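Long-range contacts in protein NBR1 homolog (Arabidopsis thaliana, PDB 6TGS), which acts as an autophagic substrate and probably as a receptor delivering ubiquitinated protein aggregates to the vacuole, this chain being its N-terminal PB1 domain: residues N6-K11 with K83-N88; V12-V17 with I87-G92; N28-L33 with D73-T78. The protein carries 3 engineered substitutions. All blocks are in the same frame, centred on the assembly; numbering follows the deposited sequence.

Contact 1 (N6-K11 with K83-N88); sequences NALVVK and KFLKIN
K11 crosses the edge of the F84 ring on one face of the central sheet of the PB1 domain, a ubiquitin-like beta-grasp fold. Here the N-terminal strand runs parallel to the last strand of the domain, at 22° with axes 4.7 Å apart. In register, V9 lies beside F84, V10 beside L85 and K11 beside K86.

K11 loses the most area to the partner strand. Its CG points away from its own carbonyl carbon (chi1 -60°), and the extended chain beyond crosses the F84 side chain at about a right angle. It passes along the CE1 and CZ edge of the ring, with CG close to the ring plane. The modelled carbon spacing is too short there to be trusted in detail. The lysine sits on the first strand, where PB1 domains with a basic binding patch carry one, so it may belong to such a patch.

The close contacts of K83 run through its carbonyl O. This atom accepts V9 N at 3.3 Å, with the donor tilted out of the carbonyl plane. L8 CD1 also packs against K83 O, at 3.3 Å. The K83 chain stretches back toward N6 on the outside of the domain.

L8, V10, L85 and I87 face the buried interior instead. V10 CG1 touches I87 CD1 at 3.9 Å. L8 also packs on L31, and L85 on Y58.

Both backbone groups of K11 are used: K11 N donates to L85 O at 2.8 Å, and I87 N to K11 O, also at 2.8 Å, with an N-H...O angle of 170°.

Contact 2 (V12-V17 with I87-G92); sequences VSYGGV and INVNAG. With GOL (glycerol), chain B.
V12 and S13 pair with I87 and N88, and Y14 lies beside V89, where both strands near their ends. Two backbone hydrogen bonds cross between them. S13 N donates to I87 O at 2.8 Å, and V89 N donates to S13 O at 2.9 Å. S13 thus uses both its N-H and its carbonyl on the neighbouring strand. A CA-H...O contact from V12 CA to I87 O adds to them.

The apolar contacts centre on V89. Its two methyls divide the work: CG2 turns to V12 CG1, and CG1 meets Y14 CD1 at 3.8 Å. CG1 reaches the tyrosine because it stands opposite the backbone N of V89 (chi1 -179°). The V12 pair is modelled very tight, which is doubtful since V12 has two conformers. V89 O lies at the edge of the Y14 ring, 3.6 Å from CD1. The Y14 ring also meets that of F46, on helix 35-46.

Beyond Y14 the chain reverses in a type I' turn, which closes the beta-hairpin of the first two strands of the PB1 beta-grasp. G15 and G16 occupy its two central positions, both with positive phi.

Polar contacts gather round a glycerol, probably from the crystallisation liquor. G15 N donates to its O1 at 3.1 Å. G16 N donates to its O3 at 3.0 Å, with an N-H...O angle of 152°. Glycerol O1 makes a further, weak bond to V89 O.

Contact 3 (N28-L33 with D73-T78); sequences NGQLDL and DLFDVT
The loop between strand 17-23 and helix 35-46 closes over one side of helix 71-79 in the PB1 beta-grasp. G29, Q30 and L31 meet L74, F75, V77 and T78 there. No hydrogen bond crosses between the two segments; the contact is van der Waals packing of side chains and of the G29 carbonyl.

L31 and T78 lie at its centre. T78 CG2 presses on L31 CG at 3.3 Å, tighter than usual for two carbons, and lies equally near L31 N. The T78 side chain is fixed from its own helix. OG1 donates to F75 O at 2.8 Å, in the plane of that carbonyl, with chi1 at 88°. This rotation also sets CG2 opposite the carbonyl carbon of T78, where it faces the loop. T78 CB meets G29 O at 3.2 Å. G29 has a positive phi (97°), which suits a residue without a side chain.

L31 reaches further in through CD1, which touches L74 CD2 at 4.3 Å and V77 CG1 at 4.4 Å.

Q30 lies outside this apolar part. Its CG approaches F75 CE1 at 3.3 Å. Its CD sits at the edge of the ring, in the ring plane, and the amide is turned 75° from it. With an alanine here CG and CD are gone, and the CD1-CE1 edge of F75 would probably lose its support from the loop, leaving the ring freer to turn.

Around the contact, L31 and V77 both pack on L8 of strand 8-14. L31 and L33 touch V23 of strand 17-23, and L74 rests on M35 and L38 of helix 35-46.

Overall arrangement
The chain begins with strand 8-14, whose first half enters contact 1 and whose second half enters contact 2. Both are completed only by the last strand, 84-90, so they close nearly the whole domain into one loop. They share I87 and N88 and continue one parallel strand pair, with centres about 14 Å apart. Contact 3 is nested inside that loop. It joins the segment after strand 17-23 to helix 71-79, just before the chain enters strand 84-90. It touches contact 1, where L8 CD2 lies 3.6 Å from L31 CD1. Contacts 2 and 3 lie on opposite sides of the chain's centre and do not touch.

Contact 1 (N6-K11 with K83-N88)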
ATOM      1  N   ASN A   6      -9.579  -5.674  12.946  1.00 72.55           N
ATOM      2  CA  ASN A   6      -9.945  -4.435  12.267  1.00 75.21           C
ATOM      3  C   ASN A   6      -8.970  -4.221  11.115  1.00 67.94           C
ATOM      4  O   ASN A   6      -7.754  -4.210  11.320  1.00 71.02           O
ATOM      5  CB  ASN A   6      -9.935  -3.247  13.235  1.00 66.13           C
ATOM      6  CG  ASN A   6      -8.534  -2.816  13.622  1.00 68.80           C
ATOM      7  OD1 ASN A   6      -7.821  -3.541  14.313  1.00 67.25           O
ATOM      8  ND2 ASN A   6      -8.127  -1.637  13.163  1.00 66.67           N
ATOM      9  N   ALA A   7      -9.499  -4.063   9.909  1.00 59.95           N
ATOM     10  CA  ALA A   7      -8.664  -4.057   8.720  1.00 39.16           C
ATOM     11  C   ALA A   7      -8.145  -2.655   8.413  1.00 47.31           C
ATOM     12  O   ALA A   7      -8.727  -1.645   8.816  1.00 48.13           O
ATOM     13  CB  ALA A   7      -9.444  -4.606   7.526  1.00 46.81           C
ATOM     14  N   LEU A   8      -7.017  -2.608   7.701  1.00 36.74           N
ATOM     15  CA  LEU A   8      -6.516  -1.361   7.143  1.00 34.31           C
ATOM     16  C   LEU A   8      -7.229  -1.070   5.832  1.00 28.99           C
ATOM     17  O   LEU A   8      -7.264  -1.917   4.937  1.00 26.05           O
ATOM     18  CB  LEU A   8      -5.006  -1.437   6.905  1.00 32.92           C
ATOM     19  CG  LEU A   8      -4.342  -0.261   6.170  1.00 38.25           C
ATOM     20  CD1 LEU A   8      -4.286   0.981   7.045  1.00 37.17           C
ATOM     21  CD2 LEU A   8      -2.947  -0.632   5.674  1.00 35.42           C
ATOM     22  N   VAL A   9      -7.789   0.126   5.718  1.00 27.24           N
ATOM     23  CA  VAL A   9      -8.352   0.576   4.452  1.00 28.03           C
ATOM     24  C   VAL A   9      -7.214   1.131   3.603  1.00 21.75           C
ATOM     25  O   VAL A   9      -6.482   2.025   4.034  1.00 25.52           O
ATOM     26  CB  VAL A   9      -9.444   1.630   4.672  1.00 30.01           C
ATOM     27  CG1 VAL A   9      -9.871   2.226   3.344  1.00 25.26           C
ATOM     28  CG2 VAL A   9     -10.626   0.999   5.374  1.00 38.41           C
ATOM     29  N   VAL A  10      -7.066   0.591   2.398  1.00 17.24           N
ATOM     30  CA  VAL A  10      -6.040   1.034   1.459  1.00 18.52           C
ATOM     31  C   VAL A  10      -6.746   1.660   0.268  1.00 20.25           C
ATOM     32  O   VAL A  10      -7.649   1.054  -0.314  1.00 23.20           O
ATOM     33  CB  VAL A  10      -5.131  -0.128   1.027  1.00 19.65           C
ATOM     34  CG1 VAL A  10      -4.082   0.355   0.021  1.00 23.23           C
ATOM     35  CG2 VAL A  10      -4.458  -0.742   2.243  1.00 20.52           C
ATOM     36  N   LYS A  11      -6.370   2.879  -0.062  1.00 16.64           N
ATOM     37  CA  LYS A  11      -6.775   3.518  -1.333  1.00 17.25           C
ATOM     38  C   LYS A  11      -5.594   3.623  -2.317  1.00 21.98           C
ATOM     39  O   LYS A  11      -4.588   4.094  -1.855  1.00 22.11           O
ATOM     40  CB  LYS A  11      -7.465   4.846  -1.043  1.00 17.82           C
ATOM     41  CG  LYS A  11      -8.706   4.696  -0.185  1.00 23.72           C
ATOM     42  CD  LYS A  11      -9.408   5.991   0.064  1.00 25.17           C
ATOM     43  CE  LYS A  11     -10.365   5.879   1.227  1.00 37.53           C
ATOM     44  NZ  LYS A  11     -10.775   7.212   1.721  1.00 45.57           N
ATOM     45  N   LYS A  83      -4.556   3.761  10.071  1.00 50.94           N
ATOM     46  CA  LYS A  83      -5.819   3.019   9.805  1.00 59.05           C
ATOM     47  C   LYS A  83      -6.257   3.238   8.367  1.00 53.08           C
ATOM     48  O   LYS A  83      -7.080   2.467   7.871  1.00 52.18           O
ATOM     49  CB  LYS A  83      -6.927   3.631  10.653  1.00 58.91           C
ATOM     50  CG  LYS A  83      -8.271   2.920  10.536  1.00 52.66           C
ATOM     51  CD  LYS A  83      -9.423   3.655  11.181  1.00 69.90           C
ATOM     52  CE  LYS A  83     -10.729   2.894  11.113  1.00 64.14           C
ATOM     53  NZ  LYS A  83     -10.706   1.687  11.974  1.00 68.07           N
ATOM     54  N   PHE A  84      -5.783   4.056   7.642  1.00 42.33           N
ATOM     55  CA  PHE A  84      -5.931   4.588   6.268  1.00 41.54           C
ATOM     56  C   PHE A  84      -4.542   4.789   5.676  1.00 36.93           C
ATOM     57  O   PHE A  84      -3.678   5.323   6.353  1.00 37.54           O
ATOM     58  CB  PHE A  84      -6.803   5.841   6.255  1.00 37.22           C
ATOM     59  CG  PHE A  84      -6.949   6.489   4.907  1.00 50.94           C
ATOM     60  CD1 PHE A  84      -7.376   5.755   3.815  1.00 47.89           C
ATOM     61  CD2 PHE A  84      -6.674   7.834   4.731  1.00 52.82           C
ATOM     62  CE1 PHE A  84      -7.513   6.347   2.573  1.00 47.73           C
ATOM     63  CE2 PHE A  84      -6.810   8.425   3.486  1.00 48.62           C
ATOM     64  CZ  PHE A  84      -7.241   7.683   2.414  1.00 41.61           C
ATOM     65  N   LEU A  85      -4.551   4.136   4.448  1.00 26.36           N
ATOM     66  CA  LEU A  85      -3.342   4.355   3.643  1.00 27.31           C
ATOM     67  C   LEU A  85      -3.751   4.735   2.229  1.00 23.31           C
ATOM     68  O   LEU A  85      -4.461   3.986   1.618  1.00 30.33           O
ATOM     69  CB  LEU A  85      -2.511   3.081   3.678  1.00 22.37           C
ATOM     70  CG  LEU A  85      -1.212   3.119   2.888  1.00 27.42           C
ATOM     71  CD1 LEU A  85      -0.287   4.179   3.455  1.00 26.37           C
ATOM     72  CD2 LEU A  85      -0.545   1.760   2.927  1.00 26.59           C
ATOM     73  N   LYS A  86      -3.300   5.890   1.778  1.00 20.82           N
ATOM     74  CA  LYS A  86      -3.499   6.268   0.384  1.00 19.73           C
ATOM     75  C   LYS A  86      -2.170   6.148  -0.335  1.00 21.61           C
ATOM     76  O   LYS A  86      -1.224   6.876  -0.003  1.00 19.71           O
ATOM     77  CB  LYS A  86      -4.038   7.684   0.224  1.00 20.72           C
ATOM     78  CG  LYS A  86      -4.248   8.029  -1.244  1.00 26.47           C
ATOM     79  CD  LYS A  86      -4.331   9.519  -1.498  1.00 32.15           C
ATOM     80  CE  LYS A  86      -4.905   9.806  -2.890  1.00 33.19           C
ATOM     81  NZ  LYS A  86      -3.887  10.158  -3.903  1.00 45.03           N
ATOM     82  N   ILE A  87      -2.111   5.257  -1.328  1.00 15.95           N
ATOM     83  CA  ILE A  87      -0.888   4.960  -2.076  1.00 16.50           C
ATOM     84  C   ILE A  87      -1.008   5.549  -3.475  1.00 17.25           C
ATOM     85  O   ILE A  87      -1.943   5.226  -4.216  1.00 18.13           O
ATOM     86  CB  ILE A  87      -0.634   3.447  -2.160  1.00 18.46           C
ATOM     87  CG1 ILE A  87      -0.470   2.817  -0.775  1.00 21.52           C
ATOM     88  CG2 ILE A  87       0.568   3.145  -3.085  1.00 22.49           C
ATOM     89  CD1 ILE A  87      -0.366   1.293  -0.835  1.00 22.76           C
ATOM     90  N   ASN A  88      -0.046   6.388  -3.866  1.00 15.76           N
ATOM     91  CA  ASN A  88       0.016   6.838  -5.245  1.00 16.84           C
ATOM     92  C   ASN A  88       0.919   5.896  -6.035  1.00 19.19           C
ATOM     93  O   ASN A  88       2.019   5.548  -5.580  1.00 19.80           O
ATOM     94  CB  ASN A  88       0.564   8.268  -5.339  1.00 19.49           C
ATOM     95  CG  ASN A  88      -0.450   9.323  -4.930  1.00 36.15           C
ATOM     96  OD1 ASN A  88      -1.653   9.093  -4.967  1.00 30.14           O
ATOM     97  ND2 ASN A  88       0.042  10.497  -4.548  1.00 45.67           N
TER

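Contact 2 (V12-V17 with I87-G92)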
ATOM      1  N   VAL A  12      -5.755   3.275  -3.458  0.70 16.01           N
ATOM      2  CA  VAL A  12      -4.662   3.316  -4.421  0.70 16.87           C
ATOM      3  C   VAL A  12      -5.074   4.256  -5.540  0.70 16.21           C
ATOM      4  O   VAL A  12      -6.207   4.187  -6.029  0.70 16.77           O
ATOM      5  CB  VAL A  12      -4.332   1.916  -4.969  0.70 18.59           C
ATOM      6  CG1 VAL A  12      -3.112   1.990  -5.871  0.70 18.51           C
ATOM      7  CG2 VAL A  12      -4.088   0.937  -3.831  0.70 19.11           C
ATOM      8  N   SER A  13      -4.175   5.153  -5.922  0.70 15.33           N
ATOM      9  CA  SER A  13      -4.416   6.080  -7.015  0.70 17.75           C
ATOM     10  C   SER A  13      -3.504   5.756  -8.189  0.70 21.85           C
ATOM     11  O   SER A  13      -2.279   5.650  -8.029  0.70 18.91           O
ATOM     12  CB  SER A  13      -4.204   7.522  -6.564  0.70 20.04           C
ATOM     13  OG  SER A  13      -4.493   8.403  -7.627  0.70 24.59           O
ATOM     14  N   TYR A  14      -4.097   5.610  -9.368  1.00 20.90           N
ATOM     15  CA  TYR A  14      -3.320   5.472 -10.587  1.00 22.55           C
ATOM     16  C   TYR A  14      -4.120   6.070 -11.737  1.00 27.32           C
ATOM     17  O   TYR A  14      -5.332   5.869 -11.815  1.00 31.62           O
ATOM     18  CB  TYR A  14      -2.989   3.998 -10.891  1.00 21.27           C
ATOM     19  CG  TYR A  14      -2.256   3.792 -12.190  1.00 21.24           C
ATOM     20  CD1 TYR A  14      -0.900   4.056 -12.289  1.00 28.76           C
ATOM     21  CD2 TYR A  14      -2.921   3.322 -13.319  1.00 26.14           C
ATOM     22  CE1 TYR A  14      -0.218   3.867 -13.480  1.00 32.82           C
ATOM     23  CE2 TYR A  14      -2.246   3.125 -14.511  1.00 25.22           C
ATOM     24  CZ  TYR A  14      -0.895   3.402 -14.584  1.00 29.00           C
ATOM     25  OH  TYR A  14      -0.226   3.218 -15.770  1.00 33.49           O
ATOM     26  N   GLY A  15      -3.442   6.823 -12.597  1.00 30.60           N
ATOM     27  CA  GLY A  15      -4.107   7.392 -13.770  1.00 43.62           C
ATOM     28  C   GLY A  15      -5.360   8.181 -13.457  1.00 38.28           C
ATOM     29  O   GLY A  15      -6.383   8.012 -14.132  1.00 41.79           O
ATOM     30  N   GLY A  16      -5.310   9.030 -12.429  1.00 31.49           N
ATOM     31  CA  GLY A  16      -6.455   9.840 -12.037  1.00 29.08           C
ATOM     32  C   GLY A  16      -7.585   9.082 -11.387  1.00 36.19           C
ATOM     33  O   GLY A  16      -8.668   9.645 -11.195  1.00 30.69           O
ATOM     34  N   VAL A  17      -7.350   7.826 -11.028  1.00 32.17           N
ATOM     35  CA  VAL A  17      -8.376   6.876 -10.638  1.00 30.87           C
ATOM     36  C   VAL A  17      -8.067   6.405  -9.228  1.00 25.30           C
ATOM     37  O   VAL A  17      -6.928   6.025  -8.953  1.00 30.69           O
ATOM     38  CB  VAL A  17      -8.387   5.678 -11.609  1.00 36.21           C
ATOM     39  CG1 VAL A  17      -9.357   4.654 -11.177  1.00 26.08           C
ATOM     40  CG2 VAL A  17      -8.669   6.136 -13.018  1.00 35.41           C
ATOM     41  N   ILE A  87      -2.111   5.257  -1.328  1.00 15.95           N
ATOM     42  CA  ILE A  87      -0.888   4.960  -2.076  1.00 16.50           C
ATOM     43  C   ILE A  87      -1.008   5.549  -3.475  1.00 17.25           C
ATOM     44  O   ILE A  87      -1.943   5.226  -4.216  1.00 18.13           O
ATOM     45  CB  ILE A  87      -0.634   3.447  -2.160  1.00 18.46           C
ATOM     46  CG1 ILE A  87      -0.470   2.817  -0.775  1.00 21.52           C
ATOM     47  CG2 ILE A  87       0.568   3.145  -3.085  1.00 22.49           C
ATOM     48  CD1 ILE A  87      -0.366   1.293  -0.835  1.00 22.76           C
ATOM     49  N   ASN A  88      -0.046   6.388  -3.866  1.00 15.76           N
ATOM     50  CA  ASN A  88       0.016   6.838  -5.245  1.00 16.84           C
ATOM     51  C   ASN A  88       0.919   5.896  -6.035  1.00 19.19           C
ATOM     52  O   ASN A  88       2.019   5.548  -5.580  1.00 19.80           O
ATOM     53  CB  ASN A  88       0.564   8.268  -5.339  1.00 19.49           C
ATOM     54  CG  ASN A  88      -0.450   9.323  -4.930  1.00 36.15           C
ATOM     55  OD1 ASN A  88      -1.653   9.093  -4.967  1.00 30.14           O
ATOM     56  ND2 ASN A  88       0.042  10.497  -4.548  1.00 45.67           N
ATOM     57  N   VAL A  89       0.477   5.517  -7.237  1.00 16.86           N
ATOM     58  CA  VAL A  89       1.215   4.590  -8.099  1.00 18.36           C
ATOM     59  C   VAL A  89       1.786   5.355  -9.270  1.00 18.94           C
ATOM     60  O   VAL A  89       1.047   6.013 -10.009  1.00 20.79           O
ATOM     61  CB  VAL A  89       0.316   3.455  -8.636  1.00 19.48           C
ATOM     62  CG1 VAL A  89       1.150   2.516  -9.516  1.00 20.33           C
ATOM     63  CG2 VAL A  89      -0.305   2.704  -7.518  1.00 20.62           C
ATOM     64  N   ASN A  90       3.090   5.257  -9.471  1.00 19.33           N
ATOM     65  CA  ASN A  90       3.686   5.784 -10.682  1.00 25.62           C
ATOM     66  C   ASN A  90       4.531   4.705 -11.332  1.00 32.80           C
ATOM     67  O   ASN A  90       5.183   3.910 -10.649  1.00 28.62           O
ATOM     68  CB  ASN A  90       4.516   7.027 -10.395  1.00 32.46           C
ATOM     69  CG  ASN A  90       3.657   8.213 -10.060  1.00 30.94           C
ATOM     70  OD1 ASN A  90       3.232   8.953 -10.945  1.00 45.96           O
ATOM     71  ND2 ASN A  90       3.376   8.396  -8.777  1.00 30.36           N
ATOM     72  N   ALA A  91       4.493   4.661 -12.655  1.00 34.48           N
ATOM     73  CA  ALA A  91       5.161   3.616 -13.404  1.00 36.31           C
ATOM     74  C   ALA A  91       6.305   4.204 -14.218  1.00 49.50           C
ATOM     75  O   ALA A  91       6.248   5.357 -14.657  1.00 51.30           O
ATOM     76  CB  ALA A  91       4.175   2.891 -14.321  1.00 37.17           C
ATOM     77  N   GLY A  92       7.345   3.398 -14.411  1.00 53.73           N
ATOM     78  CA  GLY A  92       8.544   3.844 -15.092  1.00 49.45           C
ATOM     79  C   GLY A  92       9.730   3.949 -14.151  1.00 68.95           C
ATOM     80  O   GLY A  92       9.570   4.234 -12.962  1.00 70.10           O
TER
HETATM   81  C1  GOL B 101      -0.870   8.235  -9.871  1.00 37.00           C
HETATM   82  O1  GOL B 101      -0.851   7.896 -11.235  1.00 41.69           O
HETATM   83  C2  GOL B 101      -1.170   9.729  -9.769  1.00 52.24           C
HETATM   84  O2  GOL B 101      -0.533  10.314  -8.675  1.00 53.54           O
HETATM   85  C3  GOL B 101      -2.701   9.815  -9.646  1.00 39.18           C
HETATM   86  O3  GOL B 101      -3.265   8.695 -10.256  1.00 42.75           O

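Contact 3 (N28-L33 with D73-T78)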
ATOM      1  N   ASN A  28      -1.379  -9.045  16.165  1.00 60.66           N
ATOM      2  CA  ASN A  28      -0.162  -8.229  16.363  1.00 60.77           C
ATOM      3  C   ASN A  28      -0.451  -6.811  15.922  1.00 61.73           C
ATOM      4  O   ASN A  28       0.197  -5.893  16.412  1.00 58.34           O
ATOM      5  CB  ASN A  28       0.734  -8.510  15.152  1.00 48.97           C
ATOM      6  CG  ASN A  28       1.793  -9.551  15.403  1.00 68.96           C
ATOM      7  OD1 ASN A  28       2.948  -9.215  15.636  1.00 79.17           O
ATOM      8  ND2 ASN A  28       1.402 -10.813  15.342  1.00 76.81           N
ATOM      9  N   GLY A  29      -1.391  -6.670  15.022  1.00 51.51           N
ATOM     10  CA  GLY A  29      -1.585  -5.346  14.429  1.00 59.79           C
ATOM     11  C   GLY A  29      -0.831  -5.319  13.114  1.00 54.84           C
ATOM     12  O   GLY A  29      -1.044  -4.391  12.354  1.00 59.86           O
ATOM     13  N   GLN A  30      -0.053  -6.363  12.866  1.00 40.26           N
ATOM     14  CA  GLN A  30       0.710  -6.506  11.601  1.00 53.88           C
ATOM     15  C   GLN A  30      -0.253  -6.753  10.435  1.00 47.44           C
ATOM     16  O   GLN A  30      -1.207  -7.517  10.615  1.00 46.30           O
ATOM     17  CB  GLN A  30       1.567  -7.768  11.703  1.00 53.01           C
ATOM     18  CG  GLN A  30       2.999  -7.532  12.139  1.00 64.90           C
ATOM     19  CD  GLN A  30       3.842  -8.721  11.750  1.00 68.61           C
ATOM     20  OE1 GLN A  30       4.142  -9.587  12.566  1.00 66.61           O
ATOM     21  NE2 GLN A  30       4.216  -8.775  10.483  1.00 66.63           N
ATOM     22  N   LEU A  31       0.025  -6.157   9.274  1.00 48.66           N
ATOM     23  CA  LEU A  31      -0.822  -6.375   8.075  1.00 41.84           C
ATOM     24  C   LEU A  31      -0.721  -7.836   7.627  1.00 39.01           C
ATOM     25  O   LEU A  31       0.411  -8.324   7.579  1.00 41.95           O
ATOM     26  CB  LEU A  31      -0.372  -5.414   6.971  1.00 47.42           C
ATOM     27  CG  LEU A  31      -0.818  -3.962   7.124  1.00 50.88           C
ATOM     28  CD1 LEU A  31      -0.347  -3.132   5.940  1.00 38.73           C
ATOM     29  CD2 LEU A  31      -2.327  -3.868   7.271  1.00 43.01           C
ATOM     30  N   ASP A  32      -1.701  -8.410   7.211  0.60 38.63           N
ATOM     31  CA  ASP A  32      -1.623  -9.716   6.558  0.60 42.13           C
ATOM     32  C   ASP A  32      -1.404  -9.528   5.056  0.60 39.69           C
ATOM     33  O   ASP A  32      -2.225  -9.902   4.219  0.60 39.80           O
ATOM     34  CB  ASP A  32      -2.879 -10.532   6.847  0.60 43.67           C
ATOM     35  CG  ASP A  32      -2.699 -12.015   6.557  0.60 49.13           C
ATOM     36  OD1 ASP A  32      -1.623 -12.401   6.053  0.60 54.82           O
ATOM     37  OD2 ASP A  32      -3.634 -12.796   6.833  0.60 50.96           O
ATOM     38  N   LEU A  33      -0.267  -8.916   4.728  0.60 38.64           N
ATOM     39  CA  LEU A  33       0.078  -8.602   3.350  0.60 36.40           C
ATOM     40  C   LEU A  33       1.552  -8.233   3.274  0.60 36.75           C
ATOM     41  O   LEU A  33       2.066  -7.531   4.151  0.60 33.43           O
ATOM     42  CB  LEU A  33      -0.783  -7.450   2.811  0.60 34.43           C
ATOM     43  CG  LEU A  33      -0.804  -7.250   1.292  0.60 29.62           C
ATOM     44  CD1 LEU A  33      -1.446  -8.435   0.597  0.60 27.93           C
ATOM     45  CD2 LEU A  33      -1.540  -5.974   0.934  0.60 28.07           C
ATOM     46  N   ASP A  73       9.018  -1.370   5.075  1.00 22.03           N
ATOM     47  CA  ASP A  73       8.180  -0.190   4.909  1.00 20.81           C
ATOM     48  C   ASP A  73       6.706  -0.507   5.155  1.00 21.65           C
ATOM     49  O   ASP A  73       5.968   0.338   5.666  1.00 21.44           O
ATOM     50  CB  ASP A  73       8.341   0.390   3.506  1.00 26.00           C
ATOM     51  CG  ASP A  73       9.766   0.757   3.194  1.00 30.00           C
ATOM     52  OD1 ASP A  73      10.396   1.466   4.014  1.00 27.40           O
ATOM     53  OD2 ASP A  73      10.251   0.347   2.127  1.00 25.13           O
ATOM     54  N   LEU A  74       6.260  -1.695   4.744  1.00 23.41           N
ATOM     55  CA  LEU A  74       4.859  -2.057   4.968  1.00 25.87           C
ATOM     56  C   LEU A  74       4.623  -2.445   6.415  1.00 31.93           C
ATOM     57  O   LEU A  74       3.580  -2.108   6.998  1.00 36.20           O
ATOM     58  CB  LEU A  74       4.441  -3.194   4.039  1.00 33.87           C
ATOM     59  CG  LEU A  74       3.844  -2.788   2.702  1.00 35.56           C
ATOM     60  CD1 LEU A  74       3.682  -4.040   1.834  1.00 48.77           C
ATOM     61  CD2 LEU A  74       2.520  -2.071   2.924  1.00 38.17           C
ATOM     62  N   PHE A  75       5.567  -3.174   7.015  1.00 35.99           N
ATOM     63  CA  PHE A  75       5.509  -3.463   8.442  1.00 38.58           C
ATOM     64  C   PHE A  75       5.366  -2.182   9.252  1.00 43.02           C
ATOM     65  O   PHE A  75       4.622  -2.133  10.238  1.00 37.17           O
ATOM     66  CB  PHE A  75       6.763  -4.231   8.861  1.00 40.14           C
ATOM     67  CG  PHE A  75       6.768  -4.679  10.295  1.00 49.72           C
ATOM     68  CD1 PHE A  75       6.000  -5.757  10.705  1.00 58.71           C
ATOM     69  CD2 PHE A  75       7.572  -4.051  11.228  1.00 57.99           C
ATOM     70  CE1 PHE A  75       6.019  -6.178  12.026  1.00 59.60           C
ATOM     71  CE2 PHE A  75       7.598  -4.481  12.548  1.00 60.28           C
ATOM     72  CZ  PHE A  75       6.812  -5.535  12.946  1.00 64.24           C
ATOM     73  N   ASP A  76       6.054  -1.125   8.829  1.00 30.11           N
ATOM     74  CA  ASP A  76       6.011   0.133   9.552  1.00 31.86           C
ATOM     75  C   ASP A  76       4.726   0.920   9.330  1.00 32.40           C
ATOM     76  O   ASP A  76       4.456   1.857  10.087  1.00 27.92           O
ATOM     77  CB  ASP A  76       7.215   0.982   9.176  1.00 27.34           C
ATOM     78  CG  ASP A  76       7.709   1.805  10.342  1.00 40.88           C
ATOM     79  OD1 ASP A  76       7.987   1.211  11.406  1.00 48.17           O
ATOM     80  OD2 ASP A  76       7.813   3.040  10.201  1.00 36.22           O
ATOM     81  N   VAL A  77       3.886   0.568   8.377  1.00 30.42           N
ATOM     82  CA  VAL A  77       2.543   1.199   8.288  1.00 32.71           C
ATOM     83  C   VAL A  77       1.747   0.789   9.531  1.00 40.53           C
ATOM     84  O   VAL A  77       1.100   1.628  10.125  1.00 41.35           O
ATOM     85  CB  VAL A  77       1.830   0.794   6.991  1.00 30.96           C
ATOM     86  CG1 VAL A  77       0.340   1.070   7.051  1.00 31.44           C
ATOM     87  CG2 VAL A  77       2.449   1.478   5.784  1.00 23.65           C
ATOM     88  N   THR A  78       1.828  -0.476   9.886  1.00 42.00           N
ATOM     89  CA  THR A  78       1.106  -1.024  11.061  1.00 48.31           C
ATOM     90  C   THR A  78       1.771  -0.544  12.351  1.00 50.61           C
ATOM     91  O   THR A  78       1.053  -0.167  13.275  1.00 48.16           O
ATOM     92  CB  THR A  78       1.174  -2.553  10.968  1.00 46.23           C
ATOM     93  OG1 THR A  78       2.360  -3.033  11.593  1.00 61.74           O
ATOM     94  CG2 THR A  78       1.152  -3.066   9.549  1.00 54.48           C
TER